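Local coordinates for protein geranyltranstransferase (Campylobacter jejuni, PDB 3NPK) that probably condenses geranyl diphosphate with isopentenyl diphosphate to give farnesyl diphosphate and pyrophosphate, a chain-elongation step of isoprenoid biosynthesis, at residues A[26-30]-A[101-105]; A[162-168]-A[238-244]; A[183-187]-A[197-201]. One frame throughout, in Å; residues are numbered along the deposited sequence.

Contact 1. Residues A[26-30]-A[101-105]; sequences FFNEA and YDETT
Phe26 and Tyr101 carry the aromatic part of this contact, their rings forming an offset stack with centroids 4.5 Å apart and planes 25° from parallel. Tyr101 presents its CD2 and CE2 side to one face of the Phe26 ring, and Tyr101 CD2 comes within 3.3 Å of Phe26 CD1. The Phe26 ring gets there because its CG sits between the backbone N and the carbonyl carbon (chi1 63°), which points it from the N-cap of helix 27-37 at the other helix start.

Apolar contacts continue one turn on. The methyl of Ala30 lies over a face of the tyrosine ring, a CH-pi contact with Ala30 CB 4.2 Å from the Tyr101 centroid, and also meets Thr105 CG2 at 3.7 Å; alanine is small enough to allow this approach.

The polar part belongs to Asp102, the N-cap of helix 103-122. Its OD1 accepts from Thr105 N at 2.8 Å and also from Thr105 OG1, which fixes the threonine hydroxyl at the edge of the Phe26 ring.

No hydrogen bond crosses: aromatic and methyl surfaces join the starts of helices 27-37 and 103-122 where Phe156 of the second subunit packs against Phe26, while Asp102 satisfies Thr105 within its own segment.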
ATOM      1  N   PHE A  26       2.753  16.114  14.893  1.00 11.61           N
ATOM      2  CA  PHE A  26       2.024  14.950  15.399  1.00 11.34           C
ATOM      3  C   PHE A  26       1.934  13.745  14.485  1.00 10.57           C
ATOM      4  O   PHE A  26       1.313  12.754  14.863  1.00 12.10           O
ATOM      5  CB  PHE A  26       0.603  15.332  15.871  1.00 11.64           C
ATOM      6  CG  PHE A  26      -0.296  15.870  14.783  1.00 11.42           C
ATOM      7  CD1 PHE A  26      -0.821  15.035  13.799  1.00 11.48           C
ATOM      8  CD2 PHE A  26      -0.636  17.213  14.758  1.00 13.16           C
ATOM      9  CE1 PHE A  26      -1.656  15.542  12.808  1.00 12.18           C
ATOM     10  CE2 PHE A  26      -1.476  17.716  13.780  1.00 13.57           C
ATOM     11  CZ  PHE A  26      -1.973  16.888  12.798  1.00 13.04           C
ATOM     12  N   PHE A  27       2.557  13.793  13.308  1.00 10.86           N
ATOM     13  CA  PHE A  27       2.372  12.669  12.399  1.00 10.66           C
ATOM     14  C   PHE A  27       2.827  11.351  13.029  1.00 11.31           C
ATOM     15  O   PHE A  27       2.151  10.335  12.882  1.00 11.62           O
ATOM     16  CB  PHE A  27       3.029  12.895  11.034  1.00 11.03           C
ATOM     17  CG  PHE A  27       2.419  12.050   9.950  1.00 11.17           C
ATOM     18  CD1 PHE A  27       1.182  12.390   9.407  1.00 11.55           C
ATOM     19  CD2 PHE A  27       3.056  10.904   9.491  1.00 13.11           C
ATOM     20  CE1 PHE A  27       0.586  11.607   8.419  1.00 12.00           C
ATOM     21  CE2 PHE A  27       2.460  10.108   8.502  1.00 12.72           C
ATOM     22  CZ  PHE A  27       1.231  10.462   7.965  1.00 12.73           C
ATOM     23  N   ASN A  28       3.962  11.347  13.728  1.00 11.73           N
ATOM     24  CA  ASN A  28       4.397  10.110  14.378  1.00 12.08           C
ATOM     25  C   ASN A  28       3.419   9.597  15.421  1.00 11.16           C
ATOM     26  O   ASN A  28       3.153   8.400  15.497  1.00 11.39           O
ATOM     27  CB  ASN A  28       5.793  10.251  14.990  1.00 12.79           C
ATOM     28  CG  ASN A  28       6.879  10.356  13.944  1.00 13.83           C
ATOM     29  OD1 ASN A  28       6.735   9.859  12.828  1.00 13.52           O
ATOM     30  ND2 ASN A  28       7.977  11.021  14.297  1.00 14.77           N
ATOM     31  N   GLU A  29       2.911  10.502  16.246  1.00 10.87           N
ATOM     32  CA  GLU A  29       1.923  10.121  17.241  1.00 10.76           C
ATOM     33  C   GLU A  29       0.662   9.568  16.570  1.00 11.58           C
ATOM     34  O   GLU A  29       0.085   8.574  17.031  1.00 12.55           O
ATOM     35  CB  GLU A  29       1.590  11.323  18.135  1.00 13.36           C
ATOM     36  CG  GLU A  29       2.684  11.628  19.149  1.00 15.74           C
ATOM     37  CD  GLU A  29       3.813  12.503  18.611  1.00 19.09           C
ATOM     38  OE1 GLU A  29       3.797  12.872  17.421  1.00 18.55           O
ATOM     39  OE2 GLU A  29       4.736  12.832  19.402  1.00 23.02           O
ATOM     40  N   ALA A  30       0.251  10.192  15.469  1.00 11.55           N
ATOM     41  CA  ALA A  30      -0.934   9.734  14.748  1.00 11.39           C
ATOM     42  C   ALA A  30      -0.712   8.349  14.121  1.00 11.45           C
ATOM     43  O   ALA A  30      -1.619   7.519  14.104  1.00 14.63           O
ATOM     44  CB  ALA A  30      -1.301  10.741  13.684  1.00 11.90           C
ATOM     45  N   TYR A 101      -7.417  14.248  15.186  1.00 14.66           N
ATOM     46  CA  TYR A 101      -6.589  15.094  14.340  1.00 14.40           C
ATOM     47  C   TYR A 101      -7.439  15.774  13.274  1.00 15.71           C
ATOM     48  O   TYR A 101      -8.066  16.799  13.545  1.00 18.65           O
ATOM     49  CB  TYR A 101      -5.425  14.288  13.764  1.00 13.58           C
ATOM     50  CG  TYR A 101      -4.511  13.812  14.862  1.00 13.49           C
ATOM     51  CD1 TYR A 101      -4.526  12.491  15.294  1.00 16.59           C
ATOM     52  CD2 TYR A 101      -3.648  14.703  15.496  1.00 14.09           C
ATOM     53  CE1 TYR A 101      -3.693  12.065  16.325  1.00 17.66           C
ATOM     54  CE2 TYR A 101      -2.818  14.294  16.517  1.00 15.11           C
ATOM     55  CZ  TYR A 101      -2.840  12.977  16.932  1.00 17.29           C
ATOM     56  OH  TYR A 101      -2.001  12.581  17.959  1.00 20.76           O
ATOM     57  N   ASP A 102      -7.489  15.200  12.083  1.00 14.59           N
ATOM     58  CA  ASP A 102      -8.359  15.690  11.023  1.00 14.77           C
ATOM     59  C   ASP A 102      -8.449  14.627   9.931  1.00 13.70           C
ATOM     60  O   ASP A 102      -7.756  13.616   9.994  1.00 12.74           O
ATOM     61  CB  ASP A 102      -7.866  17.038  10.462  1.00 17.04           C
ATOM     62  CG  ASP A 102      -6.393  17.029  10.076  1.00 20.36           C
ATOM     63  OD1 ASP A 102      -5.932  16.044   9.502  1.00 18.99           O
ATOM     64  OD2 ASP A 102      -5.683  18.022  10.333  1.00 25.67           O
ATOM     65  N   GLU A 103      -9.309  14.837   8.943  1.00 13.27           N
ATOM     66  CA  GLU A 103      -9.507  13.807   7.924  1.00 13.68           C
ATOM     67  C   GLU A 103      -8.248  13.591   7.122  1.00 11.77           C
ATOM     68  O   GLU A 103      -7.934  12.463   6.763  1.00 11.24           O
ATOM     69  CB  GLU A 103     -10.648  14.187   6.987  1.00 17.10           C
ATOM     70  CG  GLU A 103     -12.008  13.974   7.608  1.00 22.70           C
ATOM     71  CD  GLU A 103     -13.123  14.348   6.668  1.00 27.79           C
ATOM     72  OE1 GLU A 103     -12.875  14.441   5.445  1.00 30.02           O
ATOM     73  OE2 GLU A 103     -14.247  14.567   7.164  1.00 30.95           O
ATOM     74  N   THR A 104      -7.543  14.675   6.818  1.00 10.84           N
ATOM     75  CA  THR A 104      -6.308  14.563   6.054  1.00 10.84           C
ATOM     76  C   THR A 104      -5.333  13.616   6.749  1.00 10.94           C
ATOM     77  O   THR A 104      -4.756  12.716   6.124  1.00 10.80           O
ATOM     78  CB  THR A 104      -5.644  15.932   5.867  1.00 11.97           C
ATOM     79  OG1 THR A 104      -6.469  16.735   5.011  1.00 14.05           O
ATOM     80  CG2 THR A 104      -4.249  15.757   5.261  1.00 14.04           C
ATOM     81  N   THR A 105      -5.159  13.800   8.053  1.00 11.22           N
ATOM     82  CA  THR A 105      -4.250  12.946   8.816  1.00 11.61           C
ATOM     83  C   THR A 105      -4.705  11.482   8.777  1.00 10.76           C
ATOM     84  O   THR A 105      -3.895  10.574   8.595  1.00 11.29           O
ATOM     85  CB  THR A 105      -4.142  13.438  10.266  1.00 12.36           C
ATOM     86  OG1 THR A 105      -3.593  14.764  10.259  1.00 13.47           O
ATOM     87  CG2 THR A 105      -3.228  12.539  11.121  1.00 13.03           C
TER

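Contact 2. Residues A[162-168]-A[238-244]; sequences LSLNELE and NSFVNLL
Leu167 fills the tight part of this contact, its CD2 methyl resting over the centre of the Phe240 ring, 4.0 Å from the centroid and 4° off the ring normal. With CG anti to the backbone N (chi1 -175°), the leucine reaches across to the start of helix 240-244, where Leu167 CD2 touches Ser239 C at 3.6 Å. Around the ring, Glu168 CG comes to the edge in plane, its aliphatic part serving as apolar surface, while Leu164, crossing Phe240 at about a right angle, brings CD2 to CE1.

The looser side is exposed and wet. Leu243 lies over this margin, its CD1 3.6 Å from Leu164 CA. Asn238 OD1 accepts from Leu162 N at 2.9 Å, the donor standing 42° out of the amide plane. A water donates both to this oxygen and to Leu162 O, while Asn238 ND2 is held by Lys160 O. Ser163 and Glu166 close a capping box at the start of helix 164-189, and Ser239 OG caps the other helix through Asn242 N.

The two short helical segments run nearly antiparallel, their axes 10.8 Å apart. Phe240 also leans on Leu209 and Ile213 of helix 194-220, Leu244 touches Thr252 of helix 246-265, and Leu162 meets Phe23 of the second subunit.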
ATOM      1  N   LEU A 162     -28.874  -7.536  -1.726  1.00 13.20           N
ATOM      2  CA  LEU A 162     -27.922  -8.534  -2.202  1.00 14.82           C
ATOM      3  C   LEU A 162     -28.533  -9.919  -2.123  1.00 15.00           C
ATOM      4  O   LEU A 162     -29.340 -10.202  -1.231  1.00 15.74           O
ATOM      5  CB  LEU A 162     -26.660  -8.527  -1.334  1.00 15.46           C
ATOM      6  CG  LEU A 162     -25.796  -7.276  -1.440  1.00 16.15           C
ATOM      7  CD1 LEU A 162     -24.548  -7.394  -0.590  1.00 17.92           C
ATOM      8  CD2 LEU A 162     -25.455  -6.987  -2.908  1.00 17.62           C
ATOM      9  N   SER A 163     -28.122 -10.781  -3.045  1.00 14.86           N
ATOM     10  CA  SER A 163     -28.452 -12.192  -2.986  1.00 15.76           C
ATOM     11  C   SER A 163     -27.508 -12.857  -1.996  1.00 15.98           C
ATOM     12  O   SER A 163     -26.508 -12.264  -1.578  1.00 15.74           O
ATOM     13  CB  SER A 163     -28.252 -12.828  -4.358  1.00 16.94           C
ATOM     14  OG  SER A 163     -26.864 -12.887  -4.647  1.00 17.53           O
ATOM     15  N   LEU A 164     -27.807 -14.101  -1.648  1.00 17.06           N
ATOM     16  CA  LEU A 164     -26.947 -14.877  -0.760  1.00 18.19           C
ATOM     17  C   LEU A 164     -25.551 -15.016  -1.356  1.00 17.64           C
ATOM     18  O   LEU A 164     -24.548 -14.798  -0.674  1.00 18.18           O
ATOM     19  CB  LEU A 164     -27.546 -16.270  -0.551  1.00 20.09           C
ATOM     20  CG  LEU A 164     -27.357 -16.999   0.785  1.00 24.39           C
ATOM     21  CD1 LEU A 164     -27.311 -18.528   0.604  1.00 24.81           C
ATOM     22  CD2 LEU A 164     -26.197 -16.510   1.583  1.00 24.52           C
ATOM     23  N   ASN A 165     -25.476 -15.384  -2.632  1.00 17.19           N
ATOM     24  CA  ASN A 165     -24.161 -15.534  -3.265  1.00 18.11           C
ATOM     25  C   ASN A 165     -23.359 -14.226  -3.265  1.00 16.76           C
ATOM     26  O   ASN A 165     -22.136 -14.218  -3.053  1.00 16.75           O
ATOM     27  CB  ASN A 165     -24.290 -16.095  -4.681  1.00 22.10           C
ATOM     28  CG  ASN A 165     -24.622 -17.577  -4.689  1.00 27.02           C
ATOM     29  OD1 ASN A 165     -24.536 -18.258  -3.656  1.00 29.54           O
ATOM     30  ND2 ASN A 165     -24.989 -18.092  -5.859  1.00 28.67           N
ATOM     31  N   GLU A 166     -24.054 -13.114  -3.477  1.00 15.99           N
ATOM     32  CA  GLU A 166     -23.409 -11.805  -3.461  1.00 14.42           C
ATOM     33  C   GLU A 166     -22.912 -11.434  -2.067  1.00 13.08           C
ATOM     34  O   GLU A 166     -21.804 -10.905  -1.906  1.00 12.84           O
ATOM     35  CB  GLU A 166     -24.368 -10.736  -3.984  1.00 14.28           C
ATOM     36  CG  GLU A 166     -24.500 -10.811  -5.488  1.00 16.60           C
ATOM     37  CD  GLU A 166     -25.631  -9.970  -6.040  1.00 18.81           C
ATOM     38  OE1 GLU A 166     -26.550  -9.594  -5.277  1.00 19.11           O
ATOM     39  OE2 GLU A 166     -25.591  -9.691  -7.255  1.00 19.72           O
ATOM     40  N   LEU A 167     -23.726 -11.736  -1.059  1.00 13.06           N
ATOM     41  CA  LEU A 167     -23.337 -11.462   0.318  1.00 13.96           C
ATOM     42  C   LEU A 167     -22.129 -12.319   0.706  1.00 14.36           C
ATOM     43  O   LEU A 167     -21.203 -11.827   1.341  1.00 13.83           O
ATOM     44  CB  LEU A 167     -24.528 -11.699   1.253  1.00 14.93           C
ATOM     45  CG  LEU A 167     -24.329 -11.349   2.727  1.00 16.67           C
ATOM     46  CD1 LEU A 167     -23.938  -9.885   2.912  1.00 17.95           C
ATOM     47  CD2 LEU A 167     -25.598 -11.671   3.503  1.00 18.93           C
ATOM     48  N   GLU A 168     -22.127 -13.586   0.289  1.00 14.68           N
ATOM     49  CA  GLU A 168     -20.975 -14.455   0.514  1.00 15.40           C
ATOM     50  C   GLU A 168     -19.723 -13.895  -0.150  1.00 14.71           C
ATOM     51  O   GLU A 168     -18.646 -13.885   0.448  1.00 15.81           O
ATOM     52  CB  GLU A 168     -21.274 -15.870   0.009  1.00 18.38           C
ATOM     53  CG  GLU A 168     -22.220 -16.621   0.914  1.00 21.70           C
ATOM     54  CD  GLU A 168     -22.830 -17.861   0.270  1.00 26.61           C
ATOM     55  OE1 GLU A 168     -22.751 -18.023  -0.970  1.00 29.73           O
ATOM     56  OE2 GLU A 168     -23.421 -18.667   1.013  1.00 27.69           O
ATOM     57  N   ASN A 238     -28.466  -5.949   4.612  1.00 30.88           N
ATOM     58  CA  ASN A 238     -28.173  -7.301   4.136  1.00 27.52           C
ATOM     59  C   ASN A 238     -27.555  -8.162   5.221  1.00 33.09           C
ATOM     60  O   ASN A 238     -26.480  -7.857   5.728  1.00 32.02           O
ATOM     61  CB  ASN A 238     -27.210  -7.256   2.949  1.00 23.77           C
ATOM     62  CG  ASN A 238     -27.784  -6.506   1.759  1.00 24.53           C
ATOM     63  OD1 ASN A 238     -28.757  -6.949   1.144  1.00 26.40           O
ATOM     64  ND2 ASN A 238     -27.182  -5.369   1.432  1.00 20.70           N
ATOM     65  N   SER A 239     -28.218  -9.252   5.578  1.00 31.46           N
ATOM     66  CA  SER A 239     -27.629 -10.149   6.567  1.00 30.37           C
ATOM     67  C   SER A 239     -27.967 -11.600   6.267  1.00 29.58           C
ATOM     68  O   SER A 239     -28.952 -11.897   5.586  1.00 29.49           O
ATOM     69  CB  SER A 239     -28.060  -9.762   7.990  1.00 32.81           C
ATOM     70  OG  SER A 239     -29.125 -10.572   8.458  1.00 34.46           O
ATOM     71  N   PHE A 240     -27.136 -12.503   6.776  1.00 28.33           N
ATOM     72  CA  PHE A 240     -27.347 -13.926   6.551  1.00 28.23           C
ATOM     73  C   PHE A 240     -28.645 -14.383   7.220  1.00 29.21           C
ATOM     74  O   PHE A 240     -29.301 -15.327   6.762  1.00 29.42           O
ATOM     75  CB  PHE A 240     -26.161 -14.730   7.092  1.00 27.46           C
ATOM     76  CG  PHE A 240     -24.920 -14.651   6.234  1.00 26.17           C
ATOM     77  CD1 PHE A 240     -24.813 -15.405   5.077  1.00 25.94           C
ATOM     78  CD2 PHE A 240     -23.859 -13.829   6.594  1.00 25.33           C
ATOM     79  CE1 PHE A 240     -23.668 -15.344   4.293  1.00 25.87           C
ATOM     80  CE2 PHE A 240     -22.710 -13.767   5.823  1.00 25.21           C
ATOM     81  CZ  PHE A 240     -22.611 -14.526   4.672  1.00 25.03           C
ATOM     82  N   VAL A 241     -29.003 -13.722   8.316  1.00 29.74           N
ATOM     83  CA  VAL A 241     -30.228 -14.051   9.037  1.00 33.76           C
ATOM     84  C   VAL A 241     -31.467 -13.633   8.241  1.00 43.00           C
ATOM     85  O   VAL A 241     -32.448 -14.373   8.164  1.00 41.43           O
ATOM     86  CB  VAL A 241     -30.257 -13.403  10.435  1.00 38.63           C
ATOM     87  CG1 VAL A 241     -31.587 -13.684  11.123  1.00 43.44           C
ATOM     88  CG2 VAL A 241     -29.093 -13.916  11.281  1.00 33.68           C
ATOM     89  N   ASN A 242     -31.411 -12.453   7.636  1.00 39.93           N
ATOM     90  CA  ASN A 242     -32.517 -11.975   6.810  1.00 38.61           C
ATOM     91  C   ASN A 242     -32.765 -12.873   5.605  1.00 36.53           C
ATOM     92  O   ASN A 242     -33.911 -13.152   5.251  1.00 37.22           O
ATOM     93  CB  ASN A 242     -32.263 -10.544   6.343  1.00 39.86           C
ATOM     94  CG  ASN A 242     -32.406  -9.537   7.461  1.00 41.63           C
ATOM     95  OD1 ASN A 242     -33.225  -9.714   8.369  1.00 43.11           O
ATOM     96  ND2 ASN A 242     -31.615  -8.466   7.405  1.00 41.73           N
ATOM     97  N   LEU A 243     -31.685 -13.325   4.981  1.00 34.27           N
ATOM     98  CA  LEU A 243     -31.783 -14.141   3.779  1.00 33.32           C
ATOM     99  C   LEU A 243     -32.162 -15.579   4.088  1.00 34.97           C
ATOM    100  O   LEU A 243     -32.985 -16.175   3.387  1.00 36.42           O
ATOM    101  CB  LEU A 243     -30.459 -14.124   3.014  1.00 30.89           C
ATOM    102  CG  LEU A 243     -30.074 -12.806   2.350  1.00 28.78           C
ATOM    103  CD1 LEU A 243     -28.720 -12.921   1.682  1.00 28.12           C
ATOM    104  CD2 LEU A 243     -31.134 -12.422   1.333  1.00 28.62           C
ATOM    105  N   LEU A 244     -31.561 -16.133   5.136  1.00 34.67           N
ATOM    106  CA  LEU A 244     -31.718 -17.553   5.437  1.00 35.15           C
ATOM    107  C   LEU A 244     -32.768 -17.823   6.505  1.00 35.14           C
ATOM    108  O   LEU A 244     -33.321 -18.921   6.576  1.00 36.22           O
ATOM    109  CB  LEU A 244     -30.380 -18.148   5.884  1.00 34.89           C
ATOM    110  CG  LEU A 244     -29.229 -18.122   4.874  1.00 34.78           C
ATOM    111  CD1 LEU A 244     -27.916 -18.501   5.551  1.00 34.65           C
ATOM    112  CD2 LEU A 244     -29.530 -19.053   3.707  1.00 35.15           C
TER
HETATM  113  O   HOH W   1     -30.067  -9.167   1.187  1.00 34.28           O

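Contact 3. Residues A[183-187]-A[197-201]; sequences LKMGC and SNQIY
An antiparallel helical hairpin holds this contact: helix 164-189 ends, the chain turns within a few residues, and helix 194-220 runs back beside it, in the all-helical fold of the polyprenyl synthetases. The axes of the two segments approach to 8.6 Å at an angle of 161° between their directions.

On the buried side, Leu183 CB touches Ile200 CG2 at 3.5 Å. The beta-branched isoleucine uses both arms here, for Ile200 CD1 lies 3.6 Å from Cys187 SG. Placed anti to the backbone N, CG2 reaches Leu183, while CG1, beside that N, carries CD1 to the sulfur. Nearer the turn the residues become small: Cys187 CB sits 3.3 Å from Ser197 OG, and the CA atoms of Cys187 and Ser197 are 5.8 Å apart. The serine hydroxyl is hydrogen-bonded to Asn193 O in the connecting turn, so a polar atom can lie in this buried place.

Lys184 covers the other side. Its fully extended chain, with CG anti to the backbone N (chi1 -174°), runs obliquely past Tyr201, whose CD1 is 3.9 Å from Lys184 CD. Lys184 NZ is 5.9 Å from the centroid of the Tyr201 ring, at most a weak cation-pi attraction. A water accepts from Asn198 ND2 at 2.8 Å and, weakly, from Lys184 NZ, joining two side chains that point the same way. Tyr201 OH bonds to Asn141 on helix 128-142, and Leu183 and Cys187 both lean on Val50 of helix 42-54.

Direct hydrogen bonds do not join the two segments. Close packing of small and branched side chains, with the serine hydroxyl bonded to Asn193 O, makes up the buried face, whereas the lysine methylenes pack beside the tyrosine ring near CD1 and the charged end probably stays hydrated at the rim.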
ATOM      1  N   LEU A 183      -2.839 -17.117   7.641  1.00  8.43           N
ATOM      2  CA  LEU A 183      -2.490 -18.534   7.775  1.00  8.75           C
ATOM      3  C   LEU A 183      -1.535 -18.974   6.663  1.00  8.63           C
ATOM      4  O   LEU A 183      -0.520 -19.622   6.942  1.00  9.50           O
ATOM      5  CB  LEU A 183      -3.751 -19.396   7.758  1.00  9.78           C
ATOM      6  CG  LEU A 183      -4.584 -19.265   9.030  1.00  9.88           C
ATOM      7  CD1 LEU A 183      -6.023 -19.774   8.826  1.00 12.16           C
ATOM      8  CD2 LEU A 183      -3.906 -19.992  10.210  1.00 10.68           C
ATOM      9  N   LYS A 184      -1.842 -18.614   5.413  1.00  8.97           N
ATOM     10  CA  LYS A 184      -1.000 -19.036   4.288  1.00  8.69           C
ATOM     11  C   LYS A 184       0.411 -18.443   4.399  1.00  8.96           C
ATOM     12  O   LYS A 184       1.399 -19.102   4.095  1.00 10.13           O
ATOM     13  CB  LYS A 184      -1.620 -18.647   2.940  1.00 10.78           C
ATOM     14  CG  LYS A 184      -0.824 -19.216   1.746  1.00 15.19           C
ATOM     15  CD  LYS A 184      -1.488 -18.979   0.427  1.00 17.40           C
ATOM     16  CE  LYS A 184      -0.648 -19.629  -0.691  1.00 19.17           C
ATOM     17  NZ  LYS A 184      -1.182 -19.384  -2.042  1.00 21.52           N
HETATM   18  N   MSE A 185       0.500 -17.199   4.848  1.00  8.52           N
HETATM   19  CA  MSE A 185       1.797 -16.563   5.031  1.00  8.10           C
HETATM   20  C   MSE A 185       2.637 -17.293   6.095  1.00  8.00           C
HETATM   21  O   MSE A 185       3.863 -17.430   5.949  1.00  8.72           O
HETATM   22  CB  MSE A 185       1.601 -15.087   5.379  1.00 10.18           C
HETATM   23  CG  MSE A 185       1.104 -14.319   4.159  1.00 10.47           C
HETATM   24 SE   MSE A 185       0.474 -12.522   4.533  1.00 15.28          SE
HETATM   25  CE  MSE A 185       2.199 -11.625   4.622  1.00 12.86           C
ATOM     26  N   GLY A 186       1.997 -17.773   7.157  1.00  9.22           N
ATOM     27  CA  GLY A 186       2.720 -18.615   8.113  1.00  9.77           C
ATOM     28  C   GLY A 186       3.311 -19.838   7.405  1.00  9.72           C
ATOM     29  O   GLY A 186       4.468 -20.220   7.635  1.00  9.81           O
ATOM     30  N   CYS A 187       2.532 -20.440   6.516  1.00  9.69           N
ATOM     31  CA  CYS A 187       2.994 -21.614   5.777  1.00  9.94           C
ATOM     32  C   CYS A 187       4.166 -21.245   4.870  1.00  9.78           C
ATOM     33  O   CYS A 187       5.150 -22.001   4.752  1.00 10.90           O
ATOM     34  CB  CYS A 187       1.852 -22.205   4.942  1.00 12.07           C
ATOM     35  SG  CYS A 187       0.477 -22.851   5.908  1.00 12.81           S
ATOM     36  N   SER A 197      -0.516 -25.970   2.318  1.00 10.80           N
ATOM     37  CA  SER A 197      -0.679 -24.517   2.403  1.00 12.38           C
ATOM     38  C   SER A 197      -2.024 -24.102   1.825  1.00 11.69           C
ATOM     39  O   SER A 197      -2.701 -23.246   2.382  1.00 12.00           O
ATOM     40  CB  SER A 197       0.456 -23.808   1.667  1.00 13.11           C
ATOM     41  OG  SER A 197       1.696 -24.114   2.280  1.00 14.63           O
ATOM     42  N   ASN A 198      -2.418 -24.712   0.710  1.00 11.63           N
ATOM     43  CA  ASN A 198      -3.695 -24.374   0.086  1.00 12.82           C
ATOM     44  C   ASN A 198      -4.863 -24.819   0.972  1.00 11.97           C
ATOM     45  O   ASN A 198      -5.886 -24.146   1.047  1.00 12.46           O
ATOM     46  CB  ASN A 198      -3.814 -25.030  -1.300  1.00 15.10           C
ATOM     47  CG  ASN A 198      -2.881 -24.410  -2.334  1.00 17.44           C
ATOM     48  OD1 ASN A 198      -2.575 -25.022  -3.378  1.00 20.72           O
ATOM     49  ND2 ASN A 198      -2.424 -23.210  -2.063  1.00 15.97           N
ATOM     50  N   GLN A 199      -4.723 -25.968   1.628  1.00 11.33           N
ATOM     51  CA  GLN A 199      -5.772 -26.437   2.539  1.00 12.65           C
ATOM     52  C   GLN A 199      -5.955 -25.467   3.694  1.00 11.87           C
ATOM     53  O   GLN A 199      -7.080 -25.197   4.127  1.00 13.87           O
ATOM     54  CB  GLN A 199      -5.463 -27.846   3.060  1.00 15.91           C
ATOM     55  CG  GLN A 199      -5.568 -28.883   1.956  1.00 19.12           C
ATOM     56  CD  GLN A 199      -5.349 -30.299   2.436  1.00 24.25           C
ATOM     57  OE1 GLN A 199      -5.656 -31.253   1.718  1.00 28.25           O
ATOM     58  NE2 GLN A 199      -4.804 -30.449   3.641  1.00 24.22           N
ATOM     59  N   ILE A 200      -4.843 -24.945   4.197  1.00 10.24           N
ATOM     60  CA  ILE A 200      -4.889 -24.037   5.341  1.00 11.54           C
ATOM     61  C   ILE A 200      -5.473 -22.670   4.935  1.00 10.66           C
ATOM     62  O   ILE A 200      -6.244 -22.072   5.683  1.00 10.16           O
ATOM     63  CB  ILE A 200      -3.483 -23.962   5.993  1.00 13.79           C
ATOM     64  CG1 ILE A 200      -3.198 -25.262   6.755  1.00 16.20           C
ATOM     65  CG2 ILE A 200      -3.353 -22.783   6.913  1.00 16.95           C
ATOM     66  CD1 ILE A 200      -1.706 -25.508   7.050  1.00 17.73           C
ATOM     67  N   TYR A 201      -5.149 -22.195   3.736  1.00 10.50           N
ATOM     68  CA  TYR A 201      -5.794 -20.988   3.211  1.00 11.41           C
ATOM     69  C   TYR A 201      -7.314 -21.177   3.149  1.00 11.52           C
ATOM     70  O   TYR A 201      -8.080 -20.314   3.575  1.00 11.59           O
ATOM     71  CB  TYR A 201      -5.227 -20.651   1.838  1.00 10.20           C
ATOM     72  CG  TYR A 201      -5.780 -19.394   1.207  1.00 10.33           C
ATOM     73  CD1 TYR A 201      -5.171 -18.158   1.405  1.00  9.41           C
ATOM     74  CD2 TYR A 201      -6.908 -19.445   0.401  1.00 11.62           C
ATOM     75  CE1 TYR A 201      -5.668 -17.006   0.800  1.00  9.99           C
ATOM     76  CE2 TYR A 201      -7.417 -18.300  -0.202  1.00 10.38           C
ATOM     77  CZ  TYR A 201      -6.796 -17.085   0.005  1.00  9.47           C
ATOM     78  OH  TYR A 201      -7.288 -15.952  -0.591  1.00 10.94           O
TER
HETATM   79  O   HOH W   2       0.142 -22.387  -2.618  1.00 36.56           O

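In the fold
From the N terminus, contact 1 comes first: it closes a loop of 70 mostly helical residues, bringing the start of helix 27-37 to that of helix 103-122. It is complete before contact 2 opens. Contact 2 spans a comparable interval, from the start of helix 164-189 to the short helix 240-244, across residues 222-237, which are not modelled. Contact 3, a local hairpin between helices 164-189 and 194-220, is nested inside that loop and shares helix 164-189 with it; their centres are 27 Å apart. Contacts 1 and 3 lie on opposite sides of the chain's centre, and contacts 1 and 2 both touch the second subunit.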